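Local structure of TetR/AcrR family transcriptional regulator (Bradyrhizobium diazoefficiens, 6G8G) at residues R21-V26 against A60-K65; L68-I73 against A131-E136; R157-D162 against K204-A209. The protein probably acts as a dimeric TetR-family repressor that binds operator DNA and responds to flavonoids such as genistein, which it carries here as a bound ligand. One frame throughout, in Å; residues are numbered along the deposited sequence.

Contact 1: R21-V26 against A60-K65; sequences RKMDIV and AYFPSK
The ring of Phe62 is the one flat group at the centre of this contact, and both of its neighbours from residues 21-26 reach it obliquely, neither squarely over a face nor in line with an edge. Met23 brings its CG to 3.6 Å from Phe62 CZ, while Val26 CG1 lies 3.9 Å from Phe62 CE2, so one corner of the ring is shared by two side chains a helical turn apart. The side chains of Met23, present as selenomethionine, and Phe62 cross at about a right angle. Met23 CG is anti to the backbone N (chi1 -163°) and the chain runs on extended to SE, 5.5 Å from the centroid of the Phe62 ring, an oblique Met-aromatic contact; it bends only beyond, at chi3. The side chains of Val26 and Phe62 slide past each other in opposite directions; valine's compact branched shape suits a buried place beside an aromatic group. Phe62 is the first residue to leave helix 55-61, and its large apolar ring is buried against the first turn of helix 23-37. Leu68 and Ser71 of helix 65-82 pack on it too. An aromatic residue so placed, just after the probable recognition helix, is in keeping with the helix-turn-helix DNA-binding domain of TetR-family regulators.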
loop_
_atom_site.group_PDB
_atom_site.type_symbol
_atom_site.label_atom_id
_atom_site.label_comp_id
_atom_site.label_asym_id
_atom_site.label_seq_id
_atom_site.Cartn_x
_atom_site.Cartn_y
_atom_site.Cartn_z
ATOM N N ARG A 21 -2.634 18.911 -32.416
ATOM C CA ARG A 21 -2.312 17.784 -31.536
ATOM C C ARG A 21 -1.063 18.044 -30.675
ATOM O O ARG A 21 -0.889 17.379 -29.670
ATOM C CB ARG A 21 -2.051 16.517 -32.379
ATOM C CG ARG A 21 -0.660 16.454 -33.024
ATOM C CD ARG A 21 -0.216 15.010 -33.380
ATOM N NE ARG A 21 0.484 15.004 -34.666
ATOM C CZ ARG A 21 1.647 15.609 -34.904
ATOM N NH1 ARG A 21 2.272 16.315 -33.967
ATOM N NH2 ARG A 21 2.177 15.524 -36.109
ATOM N N LYS A 22 -0.206 18.994 -31.076
ATOM C CA LYS A 22 0.784 19.692 -30.200
ATOM C C LYS A 22 0.504 19.473 -28.719
ATOM O O LYS A 22 1.398 19.413 -27.847
ATOM C CB LYS A 22 0.525 21.177 -30.427
ATOM C CG LYS A 22 0.929 21.799 -31.797
ATOM C CD LYS A 22 1.351 23.258 -31.642
ATOM C CE LYS A 22 0.796 24.137 -32.756
ATOM N NZ LYS A 22 1.377 25.503 -32.695
HETATM N N MSE A 23 -0.782 19.408 -28.433
HETATM C CA MSE A 23 -1.228 19.096 -27.102
HETATM C C MSE A 23 -0.513 17.847 -26.626
HETATM O O MSE A 23 0.012 17.836 -25.540
HETATM C CB MSE A 23 -2.729 18.925 -27.140
HETATM C CG MSE A 23 -3.313 19.015 -25.747
HETATM SE SE MSE A 23 -5.283 18.964 -25.942
HETATM C CE MSE A 23 -5.560 17.065 -26.436
ATOM N N ASP A 24 -0.403 16.816 -27.458
ATOM C CA ASP A 24 0.265 15.589 -27.035
ATOM C C ASP A 24 1.766 15.773 -26.837
ATOM O O ASP A 24 2.348 15.195 -25.920
ATOM C CB ASP A 24 -0.012 14.419 -27.990
ATOM C CG ASP A 24 -1.516 14.176 -28.217
ATOM O OD1 ASP A 24 -2.334 14.308 -27.269
ATOM O OD2 ASP A 24 -1.877 13.839 -29.363
ATOM N N ILE A 25 2.410 16.562 -27.676
ATOM C CA ILE A 25 3.840 16.810 -27.490
ATOM C C ILE A 25 4.075 17.470 -26.145
ATOM O O ILE A 25 5.026 17.137 -25.423
ATOM C CB ILE A 25 4.414 17.695 -28.609
ATOM C CG1 ILE A 25 4.398 16.915 -29.931
ATOM C CG2 ILE A 25 5.832 18.157 -28.266
ATOM C CD1 ILE A 25 4.582 17.759 -31.183
ATOM N N VAL A 26 3.208 18.423 -25.824
ATOM C CA VAL A 26 3.273 19.129 -24.539
ATOM C C VAL A 26 3.071 18.156 -23.384
ATOM O O VAL A 26 3.839 18.154 -22.433
ATOM C CB VAL A 26 2.207 20.242 -24.457
ATOM C CG1 VAL A 26 1.984 20.666 -23.018
ATOM C CG2 VAL A 26 2.615 21.433 -25.311
ATOM N N ALA A 60 -2.979 28.678 -23.801
ATOM C CA ALA A 60 -4.215 28.483 -24.571
ATOM C C ALA A 60 -4.785 27.065 -24.445
ATOM O O ALA A 60 -6.004 26.881 -24.429
ATOM C CB ALA A 60 -3.990 28.805 -26.025
ATOM N N TYR A 61 -3.922 26.058 -24.388
ATOM C CA TYR A 61 -4.388 24.683 -24.240
ATOM C C TYR A 61 -4.629 24.320 -22.814
ATOM O O TYR A 61 -5.489 23.506 -22.535
ATOM C CB TYR A 61 -3.397 23.698 -24.858
ATOM C CG TYR A 61 -3.481 23.867 -26.331
ATOM C CD1 TYR A 61 -4.539 23.337 -27.056
ATOM C CD2 TYR A 61 -2.578 24.666 -26.976
ATOM C CE1 TYR A 61 -4.640 23.554 -28.421
ATOM C CE2 TYR A 61 -2.657 24.889 -28.331
ATOM C CZ TYR A 61 -3.685 24.331 -29.056
ATOM O OH TYR A 61 -3.750 24.551 -30.411
ATOM N N PHE A 62 -3.823 24.857 -21.923
ATOM C CA PHE A 62 -3.935 24.492 -20.532
ATOM C C PHE A 62 -3.923 25.730 -19.663
ATOM O O PHE A 62 -2.965 26.473 -19.684
ATOM C CB PHE A 62 -2.794 23.570 -20.130
ATOM C CG PHE A 62 -2.789 22.278 -20.879
ATOM C CD1 PHE A 62 -3.673 21.257 -20.542
ATOM C CD2 PHE A 62 -1.912 22.078 -21.915
ATOM C CE1 PHE A 62 -3.674 20.053 -21.215
ATOM C CE2 PHE A 62 -1.909 20.882 -22.602
ATOM C CZ PHE A 62 -2.784 19.871 -22.258
ATOM N N PRO A 63 -4.982 25.935 -18.888
ATOM C CA PRO A 63 -5.037 27.100 -18.030
ATOM C C PRO A 63 -3.942 27.132 -16.980
ATOM O O PRO A 63 -3.532 28.197 -16.576
ATOM C CB PRO A 63 -6.379 26.984 -17.339
ATOM C CG PRO A 63 -7.174 26.025 -18.162
ATOM C CD PRO A 63 -6.199 25.117 -18.833
ATOM N N SER A 64 -3.470 25.991 -16.531
ATOM C CA SER A 64 -2.464 25.977 -15.484
ATOM C C SER A 64 -1.704 24.675 -15.470
ATOM O O SER A 64 -2.135 23.674 -16.033
ATOM C CB SER A 64 -3.138 26.119 -14.125
ATOM O OG SER A 64 -3.986 25.011 -13.850
ATOM N N LYS A 65 -0.633 24.678 -14.709
ATOM C CA LYS A 65 0.144 23.486 -14.468
ATOM C C LYS A 65 -0.714 22.357 -13.853
ATOM O O LYS A 65 -0.653 21.208 -14.278
ATOM C CB LYS A 65 1.299 23.833 -13.529
ATOM C CG LYS A 65 2.439 22.840 -13.563
ATOM C CD LYS A 65 3.657 23.350 -12.821
ATOM C CE LYS A 65 3.441 23.317 -11.322
ATOM N NZ LYS A 65 4.620 23.845 -10.601
#

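Contact 2: L68-I73 against A131-E136; sequences LFASLI and ARLFYE
Ile73 sets its CG2 methyl against the backbone of helix 128-137, 3.8 Å from Phe134 CA, and the same methyl lies 4.2 Å from Leu133 CG. The branching at CB makes this possible. With chi1 at -74°, CG1 sits beside the backbone N and anti to the carbonyl carbon, which leaves CG2 as the arm directed across to the neighbouring helix. The longer arm serves its own helix instead: Ile73 CD1 rests 4.2 Å above the plane of the Phe69 ring, over its centre, one turn back. A beta-branched residue can thus pack on two surfaces at once. Leu133 answers from the other side. Its CG is anti to the backbone N (chi1 177°), the extended form that carries CD2 outward until it meets Ala70 CB at 3.8 Å. The small side chain of Ala70 lets that methyl approach close to the backbone, and Leu133 CD2 is also 4.0 Å from Ala70 CA.

The two segments run almost parallel, 14° apart, with axes 10.1 Å from each other at their closest. They join the helix that follows the helix-turn-helix to the ligand-binding body of the protein, an interdomain packing of the kind through which, in TetR-family repressors, ligand binding is thought to reach the DNA-binding helices. The side chain of Phe134 is about 8 Å from genistein. Phe134 offers mainly its CA and CB to Ile73, CB lying 4.2 Å from Ile73 CG2, while its buried side chain packs on Ile120 and on Leu185 of the second subunit. Tyr135 points away from helix 65-82 and hydrogen-bonds through OH to Glu178 OE1 of the second subunit.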
loop_
_atom_site.group_PDB
_atom_site.type_symbol
_atom_site.label_atom_id
_atom_site.label_comp_id
_atom_site.label_asym_id
_atom_site.label_seq_id
_atom_site.Cartn_x
_atom_site.Cartn_y
_atom_site.Cartn_z
ATOM N N LEU A 68 -2.728 20.754 -16.436
ATOM C CA LEU A 68 -1.912 19.891 -17.272
ATOM C C LEU A 68 -1.731 18.521 -16.632
ATOM O O LEU A 68 -1.882 17.497 -17.281
ATOM C CB LEU A 68 -0.561 20.523 -17.402
ATOM C CG LEU A 68 0.522 20.246 -18.390
ATOM C CD1 LEU A 68 0.104 20.182 -19.808
ATOM C CD2 LEU A 68 1.483 21.425 -18.280
ATOM N N PHE A 69 -1.459 18.511 -15.339
ATOM C CA PHE A 69 -1.259 17.258 -14.629
ATOM C C PHE A 69 -2.551 16.442 -14.497
ATOM O O PHE A 69 -2.547 15.202 -14.571
ATOM C CB PHE A 69 -0.682 17.526 -13.252
ATOM C CG PHE A 69 -0.104 16.308 -12.588
ATOM C CD1 PHE A 69 0.482 15.311 -13.327
ATOM C CD2 PHE A 69 -0.115 16.182 -11.223
ATOM C CE1 PHE A 69 0.998 14.192 -12.724
ATOM C CE2 PHE A 69 0.393 15.070 -10.612
ATOM C CZ PHE A 69 0.955 14.072 -11.365
ATOM N N ALA A 70 -3.661 17.147 -14.331
ATOM C CA ALA A 70 -4.947 16.506 -14.345
ATOM C C ALA A 70 -5.201 15.776 -15.660
ATOM O O ALA A 70 -5.699 14.639 -15.653
ATOM C CB ALA A 70 -6.037 17.512 -14.075
ATOM N N SER A 71 -4.848 16.372 -16.791
ATOM C CA SER A 71 -4.978 15.647 -18.081
ATOM C C SER A 71 -4.115 14.398 -18.128
ATOM O O SER A 71 -4.511 13.382 -18.683
ATOM C CB SER A 71 -4.577 16.531 -19.245
ATOM O OG SER A 71 -5.589 17.449 -19.571
ATOM N N LEU A 72 -2.916 14.493 -17.575
ATOM C CA LEU A 72 -2.018 13.352 -17.575
ATOM C C LEU A 72 -2.599 12.238 -16.758
ATOM O O LEU A 72 -2.628 11.086 -17.191
ATOM C CB LEU A 72 -0.700 13.712 -16.965
ATOM C CG LEU A 72 0.258 14.341 -17.997
ATOM C CD1 LEU A 72 1.384 15.162 -17.386
ATOM C CD2 LEU A 72 0.842 13.245 -18.884
ATOM N N ILE A 73 -3.085 12.602 -15.572
ATOM C CA ILE A 73 -3.750 11.646 -14.715
ATOM C C ILE A 73 -4.932 10.979 -15.377
ATOM O O ILE A 73 -5.001 9.761 -15.411
ATOM C CB ILE A 73 -4.245 12.297 -13.435
ATOM C CG1 ILE A 73 -3.069 12.574 -12.533
ATOM C CG2 ILE A 73 -5.211 11.392 -12.693
ATOM C CD1 ILE A 73 -3.412 13.488 -11.381
ATOM N N ALA A 131 -4.652 14.647 -5.923
ATOM C CA ALA A 131 -4.457 13.351 -5.297
ATOM C C ALA A 131 -5.788 12.600 -5.317
ATOM O O ALA A 131 -5.854 11.416 -5.607
ATOM C CB ALA A 131 -3.949 13.555 -3.897
ATOM N N ARG A 132 -6.875 13.296 -5.045
ATOM C CA ARG A 132 -8.175 12.622 -5.073
ATOM C C ARG A 132 -8.610 12.294 -6.472
ATOM O O ARG A 132 -9.245 11.278 -6.724
ATOM C CB ARG A 132 -9.242 13.455 -4.407
ATOM C CG ARG A 132 -10.543 12.703 -4.250
ATOM C CD ARG A 132 -11.318 13.214 -3.057
ATOM N NE ARG A 132 -10.871 12.691 -1.765
ATOM C CZ ARG A 132 -11.022 11.426 -1.373
ATOM N NH1 ARG A 132 -11.576 10.511 -2.181
ATOM N NH2 ARG A 132 -10.591 11.065 -0.170
ATOM N N LEU A 133 -8.261 13.155 -7.402
ATOM C CA LEU A 133 -8.576 12.886 -8.791
ATOM C C LEU A 133 -7.927 11.561 -9.235
ATOM O O LEU A 133 -8.533 10.773 -9.944
ATOM C CB LEU A 133 -8.097 14.033 -9.686
ATOM C CG LEU A 133 -8.340 13.780 -11.177
ATOM C CD1 LEU A 133 -9.812 13.643 -11.476
ATOM C CD2 LEU A 133 -7.727 14.870 -12.018
ATOM N N PHE A 134 -6.681 11.360 -8.841
ATOM C CA PHE A 134 -6.006 10.133 -9.164
ATOM C C PHE A 134 -6.707 8.947 -8.512
ATOM O O PHE A 134 -7.029 7.954 -9.173
ATOM C CB PHE A 134 -4.537 10.172 -8.728
ATOM C CG PHE A 134 -3.901 8.819 -8.751
ATOM C CD1 PHE A 134 -3.491 8.255 -9.952
ATOM C CD2 PHE A 134 -3.797 8.082 -7.605
ATOM C CE1 PHE A 134 -2.937 7.007 -9.990
ATOM C CE2 PHE A 134 -3.225 6.832 -7.635
ATOM C CZ PHE A 134 -2.799 6.298 -8.826
ATOM N N TYR A 135 -6.963 9.057 -7.214
ATOM C CA TYR A 135 -7.640 7.986 -6.501
ATOM C C TYR A 135 -8.964 7.587 -7.159
ATOM O O TYR A 135 -9.204 6.403 -7.365
ATOM C CB TYR A 135 -7.877 8.346 -5.041
ATOM C CG TYR A 135 -8.604 7.246 -4.310
ATOM C CD1 TYR A 135 -7.956 6.076 -3.944
ATOM C CD2 TYR A 135 -9.956 7.354 -4.055
ATOM C CE1 TYR A 135 -8.633 5.056 -3.314
ATOM C CE2 TYR A 135 -10.662 6.344 -3.440
ATOM C CZ TYR A 135 -10.000 5.197 -3.067
ATOM O OH TYR A 135 -10.764 4.218 -2.463
ATOM N N GLU A 136 -9.796 8.563 -7.507
ATOM C CA GLU A 136 -11.138 8.283 -8.050
ATOM C C GLU A 136 -11.118 7.806 -9.481
ATOM O O GLU A 136 -12.014 7.080 -9.909
ATOM C CB GLU A 136 -12.067 9.492 -7.917
ATOM C CG GLU A 136 -12.264 9.909 -6.457
ATOM C CD GLU A 136 -13.471 10.802 -6.189
ATOM O OE1 GLU A 136 -13.912 11.504 -7.136
ATOM O OE2 GLU A 136 -13.955 10.793 -5.019
#

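Contact 3: R157-D162 against K204-A209; sequences RVLEFD and KFFLKA
Leu159 plugs the loop between helices 139-155 and 164-176 onto helix 192-210, where Phe206 and Leu207 receive it, within the all-helical ligand-binding and dimerisation domain of the TetR fold. Of the three residues Leu159 has the greatest area buried, and it divides its two methyls between two partners. CD1 approaches the edge of the Phe206 ring near the ring plane, 4.3 Å from CE2, while CD2 turns to Leu207. The fork of leucine suits a place between two consecutive residues of a helix, one methyl for each. Its CG stands beside the backbone N (chi1 -61°) and chi2 is extended (174°), which carries both methyls over to the helix.

Phe206 is buried, and its flat ring can meet Leu159 at the edge while other aromatic residues pack against it. Phe171 of helix 164-176 meets it edge-to-face, and Phe205 of the second subunit also packs against it, so the same aromatic residue serves the domain core and the dimer interface. The loop itself leaves helix 139-155 through a Schellman motif at Arg157, whose positive phi of 68° turns the chain out of the helix. Further along, Glu160 is joined to Cys210 by backbone hydrogen bonding, which ties the loop to the end of helix 192-210. Leu207 packs on Ser94 as well, and its CD2 comes to 4.0 Å from CD2 of Leu159, one methyl against another.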
loop_
_atom_site.group_PDB
_atom_site.type_symbol
_atom_site.label_atom_id
_atom_site.label_comp_id
_atom_site.label_asym_id
_atom_site.label_seq_id
_atom_site.Cartn_x
_atom_site.Cartn_y
_atom_site.Cartn_z
ATOM N N ARG A 157 -28.057 -14.725 -7.655
ATOM C CA ARG A 157 -28.115 -15.569 -6.454
ATOM C C ARG A 157 -26.901 -16.459 -6.232
ATOM O O ARG A 157 -26.974 -17.435 -5.495
ATOM C CB ARG A 157 -29.367 -16.450 -6.463
ATOM C CG ARG A 157 -30.672 -15.693 -6.471
ATOM C CD ARG A 157 -31.197 -15.463 -5.060
ATOM N NE ARG A 157 -32.529 -14.868 -5.123
ATOM C CZ ARG A 157 -32.773 -13.585 -5.403
ATOM N NH1 ARG A 157 -31.772 -12.720 -5.619
ATOM N NH2 ARG A 157 -34.034 -13.156 -5.463
ATOM N N VAL A 158 -25.788 -16.125 -6.853
ATOM C CA VAL A 158 -24.581 -16.923 -6.729
ATOM C C VAL A 158 -23.531 -16.322 -5.740
ATOM O O VAL A 158 -22.560 -17.014 -5.325
ATOM C CB VAL A 158 -24.040 -17.165 -8.154
ATOM C CG1 VAL A 158 -23.244 -15.975 -8.687
ATOM C CG2 VAL A 158 -23.200 -18.423 -8.222
ATOM N N LEU A 159 -23.777 -15.080 -5.311
ATOM C CA LEU A 159 -23.112 -14.476 -4.144
ATOM C C LEU A 159 -24.112 -13.734 -3.268
ATOM O O LEU A 159 -25.156 -13.254 -3.766
ATOM C CB LEU A 159 -22.099 -13.444 -4.592
ATOM C CG LEU A 159 -20.960 -13.928 -5.464
ATOM C CD1 LEU A 159 -20.175 -12.733 -5.905
ATOM C CD2 LEU A 159 -20.095 -14.901 -4.691
ATOM N N GLU A 160 -23.784 -13.600 -1.975
ATOM C CA GLU A 160 -24.567 -12.737 -1.071
ATOM C C GLU A 160 -23.675 -11.835 -0.221
ATOM O O GLU A 160 -22.607 -12.236 0.260
ATOM C CB GLU A 160 -25.539 -13.537 -0.210
ATOM C CG GLU A 160 -24.986 -14.847 0.338
ATOM C CD GLU A 160 -26.071 -15.764 0.918
ATOM O OE1 GLU A 160 -27.265 -15.591 0.582
ATOM O OE2 GLU A 160 -25.720 -16.679 1.689
ATOM N N PHE A 161 -24.115 -10.584 -0.104
ATOM C CA PHE A 161 -23.394 -9.520 0.579
ATOM C C PHE A 161 -24.301 -8.286 0.558
ATOM O O PHE A 161 -25.167 -8.186 -0.300
ATOM C CB PHE A 161 -22.059 -9.218 -0.119
ATOM C CG PHE A 161 -22.190 -8.884 -1.579
ATOM C CD1 PHE A 161 -22.637 -7.627 -1.984
ATOM C CD2 PHE A 161 -21.850 -9.808 -2.555
ATOM C CE1 PHE A 161 -22.792 -7.311 -3.339
ATOM C CE2 PHE A 161 -21.985 -9.497 -3.901
ATOM C CZ PHE A 161 -22.464 -8.249 -4.299
ATOM N N ASP A 162 -24.087 -7.341 1.466
ATOM C CA ASP A 162 -24.973 -6.180 1.578
ATOM C C ASP A 162 -24.614 -5.065 0.620
ATOM O O ASP A 162 -25.500 -4.469 0.043
ATOM C CB ASP A 162 -25.035 -5.663 3.022
ATOM C CG ASP A 162 -25.200 -6.798 4.038
ATOM O OD1 ASP A 162 -24.161 -7.383 4.466
ATOM O OD2 ASP A 162 -26.362 -7.116 4.398
ATOM N N LYS A 204 -10.568 -18.118 -2.960
ATOM C CA LYS A 204 -11.116 -19.210 -2.173
ATOM C C LYS A 204 -11.781 -18.602 -0.960
ATOM O O LYS A 204 -12.884 -18.978 -0.575
ATOM C CB LYS A 204 -10.008 -20.168 -1.745
ATOM C CG LYS A 204 -10.435 -21.617 -1.662
ATOM C CD LYS A 204 -9.271 -22.588 -1.489
ATOM C CE LYS A 204 -8.941 -23.118 -2.890
ATOM N NZ LYS A 204 -7.881 -24.151 -2.957
ATOM N N PHE A 205 -11.107 -17.636 -0.368
ATOM C CA PHE A 205 -11.564 -17.022 0.862
ATOM C C PHE A 205 -12.779 -16.148 0.623
ATOM O O PHE A 205 -13.752 -16.177 1.367
ATOM C CB PHE A 205 -10.430 -16.181 1.437
ATOM C CG PHE A 205 -10.668 -15.710 2.845
ATOM C CD1 PHE A 205 -11.408 -14.585 3.099
ATOM C CD2 PHE A 205 -10.122 -16.399 3.919
ATOM C CE1 PHE A 205 -11.618 -14.161 4.398
ATOM C CE2 PHE A 205 -10.316 -15.972 5.224
ATOM C CZ PHE A 205 -11.062 -14.850 5.464
ATOM N N PHE A 206 -12.694 -15.327 -0.412
ATOM C CA PHE A 206 -13.801 -14.486 -0.792
ATOM C C PHE A 206 -15.067 -15.295 -0.995
ATOM O O PHE A 206 -16.157 -14.877 -0.575
ATOM C CB PHE A 206 -13.480 -13.786 -2.077
ATOM C CG PHE A 206 -14.543 -12.855 -2.510
ATOM C CD1 PHE A 206 -14.731 -11.673 -1.853
ATOM C CD2 PHE A 206 -15.369 -13.179 -3.543
ATOM C CE1 PHE A 206 -15.714 -10.811 -2.226
ATOM C CE2 PHE A 206 -16.371 -12.318 -3.920
ATOM C CZ PHE A 206 -16.539 -11.128 -3.260
ATOM N N LEU A 207 -14.931 -16.451 -1.631
ATOM C CA LEU A 207 -16.075 -17.304 -1.881
ATOM C C LEU A 207 -16.559 -18.008 -0.591
ATOM O O LEU A 207 -17.753 -18.147 -0.396
ATOM C CB LEU A 207 -15.767 -18.321 -2.989
ATOM C CG LEU A 207 -15.471 -17.774 -4.384
ATOM C CD1 LEU A 207 -15.055 -18.862 -5.357
ATOM C CD2 LEU A 207 -16.678 -17.037 -4.944
ATOM N N LYS A 208 -15.648 -18.468 0.273
ATOM C CA LYS A 208 -16.050 -18.990 1.589
ATOM C C LYS A 208 -16.962 -17.980 2.274
ATOM O O LYS A 208 -18.009 -18.332 2.744
ATOM C CB LYS A 208 -14.858 -19.328 2.496
ATOM C CG LYS A 208 -14.548 -20.811 2.627
ATOM C CD LYS A 208 -13.187 -21.020 3.323
ATOM C CE LYS A 208 -13.252 -20.838 4.857
ATOM N NZ LYS A 208 -12.428 -21.742 5.732
ATOM N N ALA A 209 -16.639 -16.708 2.236
ATOM C CA ALA A 209 -17.499 -15.731 2.885
ATOM C C ALA A 209 -18.797 -15.344 2.134
ATOM O O ALA A 209 -19.720 -14.885 2.779
ATOM C CB ALA A 209 -16.708 -14.470 3.154
#

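The contacts follow one another along the chain, each closing before the next opens. Contacts 1 and 2 are neighbours, their centres 15 Å apart on the same side of the chain's centre. They meet through Leu68 and Ser71: Phe62 CD2 lies 3.5 Å from Leu68 CD1, so the packing runs continuously from the DNA-binding helices into helix 65-82 and on to helix 128-137. Contact 3 stands at the opposite end of the elongated subunit, its centre about 33 Å from that of contact 2 and 47 Å from that of contact 1. Contacts 2 and 3 both touch the second subunit, so dimerisation involves the region beside the DNA-binding domain as well as the far end of the ligand-binding domain.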